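PDB 3EFZ: 14-3-3 protein, which probably binds phosphoserine-containing segments of partner proteins in cell signalling, as other members of the 14-3-3 family do. Local coordinates for residues B[117-129]-B[147-159]. Numbering follows the deposited sequence. Where two conformers were deposited one is given.
Sequences ILLESEDVIRIID and LKGDLMRYKAEIL
Ile125 and Lys155 interlock as reciprocal knobs into holes in the all-helical 14-3-3 fold, where segments 117-129 and 147-158, of helices 100-131 and 138-158, run antiparallel (161°), their axes 9.7 Å apart at closest approach. Ile125 sits among Lys148, Leu151, Met152 and Lys155; Lys155 enters between Leu118, Ser121, Glu122 and Ile125.

Apolar contacts run the length of the interface, between the lysine chains. Leu151 CD1 meets Val124 CG1 at 3.6 Å, while its CD2 lies against Ser121 CB. Farther along, Ile158 CD1 abuts Ile117 CG2 (3.6 Å), and Leu118 CD1 lies against Ile158 CG2, its side chain antiparallel to that of Ile158. Val124 and Leu147 also pack on helix 63-81, against Leu71 and Arg72.

Arg153 and Arg79 are predicted to bind the phosphoserine of a partner; Tyr154 packs on Arg79.

Two salt bridges join the helices, each from the end of a buried lysine chain. Lys155 runs extended past Ser121, whose OG donates to Ile117 O (2.7 Å), and in one of two Glu122 conformers its NZ meets the anti lone pair of OE2. Lys148, bent at chi3 (-70°), turns its NZ to the syn lone pair of Asp129 OD1 at 2.7 Å.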
loop_
_atom_site.group_PDB
_atom_site.type_symbol
_atom_site.label_atom_id
_atom_site.label_comp_id
_atom_site.label_asym_id
_atom_site.label_seq_id
_atom_site.Cartn_x
_atom_site.Cartn_y
_atom_site.Cartn_z
ATOM N N ILE B 117 -0.168 0.599 -12.152
ATOM C CA ILE B 117 1.267 0.813 -11.999
ATOM C C ILE B 117 1.765 1.733 -13.121
ATOM O O ILE B 117 2.495 2.668 -12.836
ATOM C CB ILE B 117 2.070 -0.498 -12.043
ATOM C CG1 ILE B 117 1.741 -1.385 -10.843
ATOM C CG2 ILE B 117 3.606 -0.216 -12.194
ATOM C CD1 ILE B 117 2.146 -2.870 -11.091
ATOM N N LEU B 118 1.369 1.471 -14.379
ATOM C CA LEU B 118 1.788 2.310 -15.524
ATOM C C LEU B 118 1.386 3.777 -15.398
ATOM O O LEU B 118 2.208 4.662 -15.592
ATOM C CB LEU B 118 1.240 1.785 -16.849
ATOM C CG LEU B 118 1.699 0.396 -17.297
ATOM C CD1 LEU B 118 0.931 0.015 -18.537
ATOM C CD2 LEU B 118 3.219 0.340 -17.537
ATOM N N LEU B 119 0.109 4.013 -15.104
ATOM C CA LEU B 119 -0.448 5.353 -15.050
ATOM C C LEU B 119 0.071 6.130 -13.854
ATOM O O LEU B 119 0.457 7.296 -13.994
ATOM C CB LEU B 119 -1.980 5.308 -15.038
ATOM C CG LEU B 119 -2.638 4.926 -16.366
ATOM C CD1 LEU B 119 -4.123 4.614 -16.188
ATOM C CD2 LEU B 119 -2.446 6.022 -17.411
ATOM N N GLU B 120 0.109 5.484 -12.692
ATOM C CA GLU B 120 0.482 6.162 -11.453
ATOM C C GLU B 120 1.977 6.339 -11.299
ATOM O O GLU B 120 2.436 7.276 -10.656
ATOM C CB GLU B 120 -0.146 5.472 -10.233
ATOM C CG GLU B 120 -1.659 5.686 -10.161
ATOM C CD GLU B 120 -2.374 4.638 -9.309
ATOM O OE1 GLU B 120 -1.707 3.976 -8.481
ATOM O OE2 GLU B 120 -3.606 4.484 -9.463
ATOM N N SER B 121 2.754 5.439 -11.881
ATOM C CA SER B 121 4.188 5.669 -11.898
ATOM C C SER B 121 4.554 6.888 -12.789
ATOM O O SER B 121 5.457 7.648 -12.458
ATOM C CB SER B 121 4.963 4.376 -12.223
ATOM O OG SER B 121 4.710 3.949 -13.546
ATOM N N GLU B 122 3.842 7.100 -13.894
ATOM C CA GLU B 122 4.068 8.304 -14.671
ATOM C C GLU B 122 3.683 9.555 -13.846
ATOM O O GLU B 122 4.397 10.565 -13.903
ATOM C CB GLU B 122 3.350 8.217 -16.024
ATOM C CG GLU B 122 3.669 9.315 -17.033
ATOM C CD GLU B 122 5.146 9.549 -17.275
ATOM O OE1 GLU B 122 5.501 10.718 -17.505
ATOM O OE2 GLU B 122 5.945 8.591 -17.249
ATOM N N ASP B 123 2.610 9.466 -13.043
ATOM C CA ASP B 123 2.203 10.527 -12.121
ATOM C C ASP B 123 3.347 10.904 -11.161
ATOM O O ASP B 123 3.706 12.075 -11.051
ATOM C CB ASP B 123 0.981 10.113 -11.285
ATOM C CG ASP B 123 -0.351 10.172 -12.054
ATOM O OD1 ASP B 123 -0.441 10.865 -13.105
ATOM O OD2 ASP B 123 -1.329 9.527 -11.566
ATOM N N VAL B 124 3.916 9.913 -10.474
ATOM C CA VAL B 124 5.026 10.139 -9.537
ATOM C C VAL B 124 6.228 10.827 -10.227
ATOM O O VAL B 124 6.750 11.809 -9.718
ATOM C CB VAL B 124 5.510 8.828 -8.894
ATOM C CG1 VAL B 124 6.742 9.071 -8.022
ATOM C CG2 VAL B 124 4.403 8.159 -8.086
ATOM N N ILE B 125 6.657 10.278 -11.358
ATOM C CA ILE B 125 7.748 10.823 -12.183
ATOM C C ILE B 125 7.567 12.297 -12.537
ATOM O O ILE B 125 8.486 13.093 -12.358
ATOM C CB ILE B 125 7.993 9.958 -13.455
ATOM C CG1 ILE B 125 8.680 8.649 -13.040
ATOM C CG2 ILE B 125 8.875 10.715 -14.490
ATOM C CD1 ILE B 125 8.558 7.504 -14.027
ATOM N N ARG B 126 6.378 12.658 -13.021
ATOM C CA ARG B 126 6.054 14.055 -13.283
ATOM C C ARG B 126 6.187 14.931 -12.034
ATOM O O ARG B 126 6.716 16.028 -12.118
ATOM C CB ARG B 126 4.663 14.192 -13.911
ATOM C CG ARG B 126 4.485 13.416 -15.247
ATOM C CD ARG B 126 3.263 13.937 -16.035
ATOM N NE ARG B 126 2.713 12.982 -17.007
ATOM C CZ ARG B 126 1.776 12.064 -16.725
ATOM N NH1 ARG B 126 1.333 11.242 -17.677
ATOM N NH2 ARG B 126 1.273 11.955 -15.495
ATOM N N ILE B 127 5.717 14.443 -10.883
ATOM C CA ILE B 127 5.843 15.179 -9.616
ATOM C C ILE B 127 7.317 15.335 -9.228
ATOM O O ILE B 127 7.746 16.439 -8.876
ATOM C CB ILE B 127 5.044 14.534 -8.439
ATOM C CG1 ILE B 127 3.540 14.588 -8.719
ATOM C CG2 ILE B 127 5.360 15.243 -7.093
ATOM C CD1 ILE B 127 2.753 13.644 -7.863
ATOM N N ILE B 128 8.084 14.251 -9.324
ATOM C CA ILE B 128 9.518 14.305 -9.038
ATOM C C ILE B 128 10.215 15.337 -9.941
ATOM O O ILE B 128 10.924 16.211 -9.443
ATOM C CB ILE B 128 10.200 12.915 -9.163
ATOM C CG1 ILE B 128 9.824 12.018 -7.994
ATOM C CG2 ILE B 128 11.748 13.035 -9.269
ATOM C CD1 ILE B 128 10.361 10.619 -8.175
ATOM N N ASP B 129 9.976 15.260 -11.254
ATOM C CA ASP B 129 10.615 16.166 -12.210
ATOM C C ASP B 129 10.317 17.660 -11.999
ATOM O O ASP B 129 11.223 18.501 -12.152
ATOM C CB ASP B 129 10.339 15.714 -13.638
ATOM C CG ASP B 129 11.192 14.535 -14.022
ATOM O OD1 ASP B 129 12.264 14.367 -13.400
ATOM O OD2 ASP B 129 10.811 13.783 -14.936
ATOM N N LEU B 147 14.674 6.466 -7.724
ATOM C CA LEU B 147 13.253 6.199 -7.640
ATOM C C LEU B 147 12.586 6.168 -9.020
ATOM O O LEU B 147 11.782 5.278 -9.304
ATOM C CB LEU B 147 12.620 7.281 -6.767
ATOM C CG LEU B 147 11.257 7.061 -6.152
ATOM C CD1 LEU B 147 11.135 7.814 -4.817
ATOM C CD2 LEU B 147 10.167 7.486 -7.162
ATOM N N LYS B 148 12.926 7.133 -9.874
ATOM C CA LYS B 148 12.484 7.107 -11.275
ATOM C C LYS B 148 13.025 5.877 -12.007
ATOM O O LYS B 148 12.339 5.314 -12.858
ATOM C CB LYS B 148 12.894 8.378 -12.017
ATOM C CG LYS B 148 12.231 9.665 -11.517
ATOM C CD LYS B 148 12.334 10.768 -12.542
ATOM C CE LYS B 148 13.778 11.302 -12.701
ATOM N NZ LYS B 148 13.902 12.253 -13.845
ATOM N N GLY B 149 14.262 5.492 -11.690
ATOM C CA GLY B 149 14.866 4.258 -12.177
ATOM C C GLY B 149 14.065 3.032 -11.814
ATOM O O GLY B 149 13.762 2.222 -12.700
ATOM N N ASP B 150 13.698 2.917 -10.527
ATOM C CA ASP B 150 12.787 1.876 -10.033
ATOM C C ASP B 150 11.445 1.849 -10.758
ATOM O O ASP B 150 10.992 0.782 -11.169
ATOM C CB ASP B 150 12.524 2.003 -8.517
ATOM C CG ASP B 150 13.783 1.862 -7.675
ATOM O OD1 ASP B 150 14.778 1.252 -8.102
ATOM O OD2 ASP B 150 13.762 2.363 -6.556
ATOM N N LEU B 151 10.799 3.004 -10.883
ATOM C CA LEU B 151 9.513 3.112 -11.587
ATOM C C LEU B 151 9.586 2.770 -13.079
ATOM O O LEU B 151 8.665 2.173 -13.614
ATOM C CB LEU B 151 8.885 4.501 -11.406
ATOM C CG LEU B 151 8.445 4.945 -10.004
ATOM C CD1 LEU B 151 7.956 6.354 -10.092
ATOM C CD2 LEU B 151 7.374 4.035 -9.384
ATOM N N MET B 152 10.665 3.153 -13.745
ATOM C CA MET B 152 10.907 2.684 -15.108
ATOM C C MET B 152 11.065 1.151 -15.212
ATOM O O MET B 152 10.569 0.519 -16.158
ATOM C CB MET B 152 12.126 3.396 -15.709
ATOM C CG MET B 152 11.832 4.807 -16.167
ATOM S SD MET B 152 10.490 4.871 -17.368
ATOM C CE MET B 152 9.653 6.309 -16.747
ATOM N N ARG B 153 11.776 0.575 -14.238
ATOM C CA ARG B 153 11.963 -0.887 -14.122
ATOM C C ARG B 153 10.615 -1.579 -13.958
ATOM O O ARG B 153 10.387 -2.650 -14.540
ATOM C CB ARG B 153 12.917 -1.235 -12.953
ATOM C CG ARG B 153 13.060 -2.735 -12.609
ATOM C CD ARG B 153 14.322 -3.026 -11.748
ATOM N NE ARG B 153 14.326 -2.267 -10.481
ATOM C CZ ARG B 153 13.723 -2.668 -9.365
ATOM N NH1 ARG B 153 13.085 -3.839 -9.328
ATOM N NH2 ARG B 153 13.758 -1.901 -8.276
ATOM N N TYR B 154 9.718 -0.960 -13.185
ATOM C CA TYR B 154 8.369 -1.502 -13.012
ATOM C C TYR B 154 7.573 -1.499 -14.312
ATOM O O TYR B 154 6.841 -2.445 -14.576
ATOM C CB TYR B 154 7.580 -0.731 -11.952
ATOM C CG TYR B 154 8.122 -0.776 -10.528
ATOM C CD1 TYR B 154 9.148 -1.654 -10.135
ATOM C CD2 TYR B 154 7.566 0.057 -9.557
ATOM C CE1 TYR B 154 9.605 -1.671 -8.819
ATOM C CE2 TYR B 154 7.997 0.039 -8.244
ATOM C CZ TYR B 154 9.014 -0.807 -7.881
ATOM O OH TYR B 154 9.383 -0.769 -6.558
ATOM N N LYS B 155 7.700 -0.430 -15.103
ATOM C CA LYS B 155 6.945 -0.297 -16.365
ATOM C C LYS B 155 7.455 -1.359 -17.328
ATOM O O LYS B 155 6.673 -1.987 -18.039
ATOM C CB LYS B 155 7.110 1.096 -17.010
ATOM C CG LYS B 155 6.587 2.299 -16.222
ATOM C CD LYS B 155 6.568 3.548 -17.115
ATOM C CE LYS B 155 6.191 4.787 -16.334
ATOM N NZ LYS B 155 5.995 6.010 -17.204
ATOM N N ALA B 156 8.776 -1.537 -17.321
ATOM C CA ALA B 156 9.498 -2.524 -18.120
ATOM C C ALA B 156 9.064 -3.970 -17.851
ATOM O O ALA B 156 9.164 -4.808 -18.736
ATOM C CB ALA B 156 11.008 -2.377 -17.881
ATOM N N GLU B 157 8.616 -4.262 -16.627
ATOM C CA GLU B 157 8.097 -5.587 -16.259
ATOM C C GLU B 157 6.702 -5.826 -16.840
ATOM O O GLU B 157 6.240 -6.980 -16.950
ATOM C CB GLU B 157 8.032 -5.742 -14.731
ATOM C CG GLU B 157 9.346 -5.593 -13.999
ATOM C CD GLU B 157 9.176 -5.643 -12.471
ATOM O OE1 GLU B 157 8.080 -5.308 -11.975
ATOM O OE2 GLU B 157 10.136 -6.015 -11.766
ATOM N N ILE B 158 6.021 -4.725 -17.165
ATOM C CA ILE B 158 4.657 -4.750 -17.674
ATOM C C ILE B 158 4.623 -4.668 -19.200
ATOM O O ILE B 158 3.898 -5.421 -19.852
ATOM C CB ILE B 158 3.814 -3.580 -17.083
ATOM C CG1 ILE B 158 3.754 -3.690 -15.551
ATOM C CG2 ILE B 158 2.420 -3.531 -17.720
ATOM C CD1 ILE B 158 2.999 -2.574 -14.879
ATOM N N LEU B 159 5.389 -3.729 -19.749
ATOM C CA LEU B 159 5.381 -3.422 -21.180
ATOM C C LEU B 159 6.077 -4.484 -22.039
ATOM O O LEU B 159 6.792 -5.346 -21.522
ATOM C CB LEU B 159 5.932 -2.007 -21.424
ATOM C CG LEU B 159 5.107 -0.841 -20.806
ATOM C CD1 LEU B 159 5.852 0.488 -20.928
ATOM C CD2 LEU B 159 3.681 -0.693 -21.350
#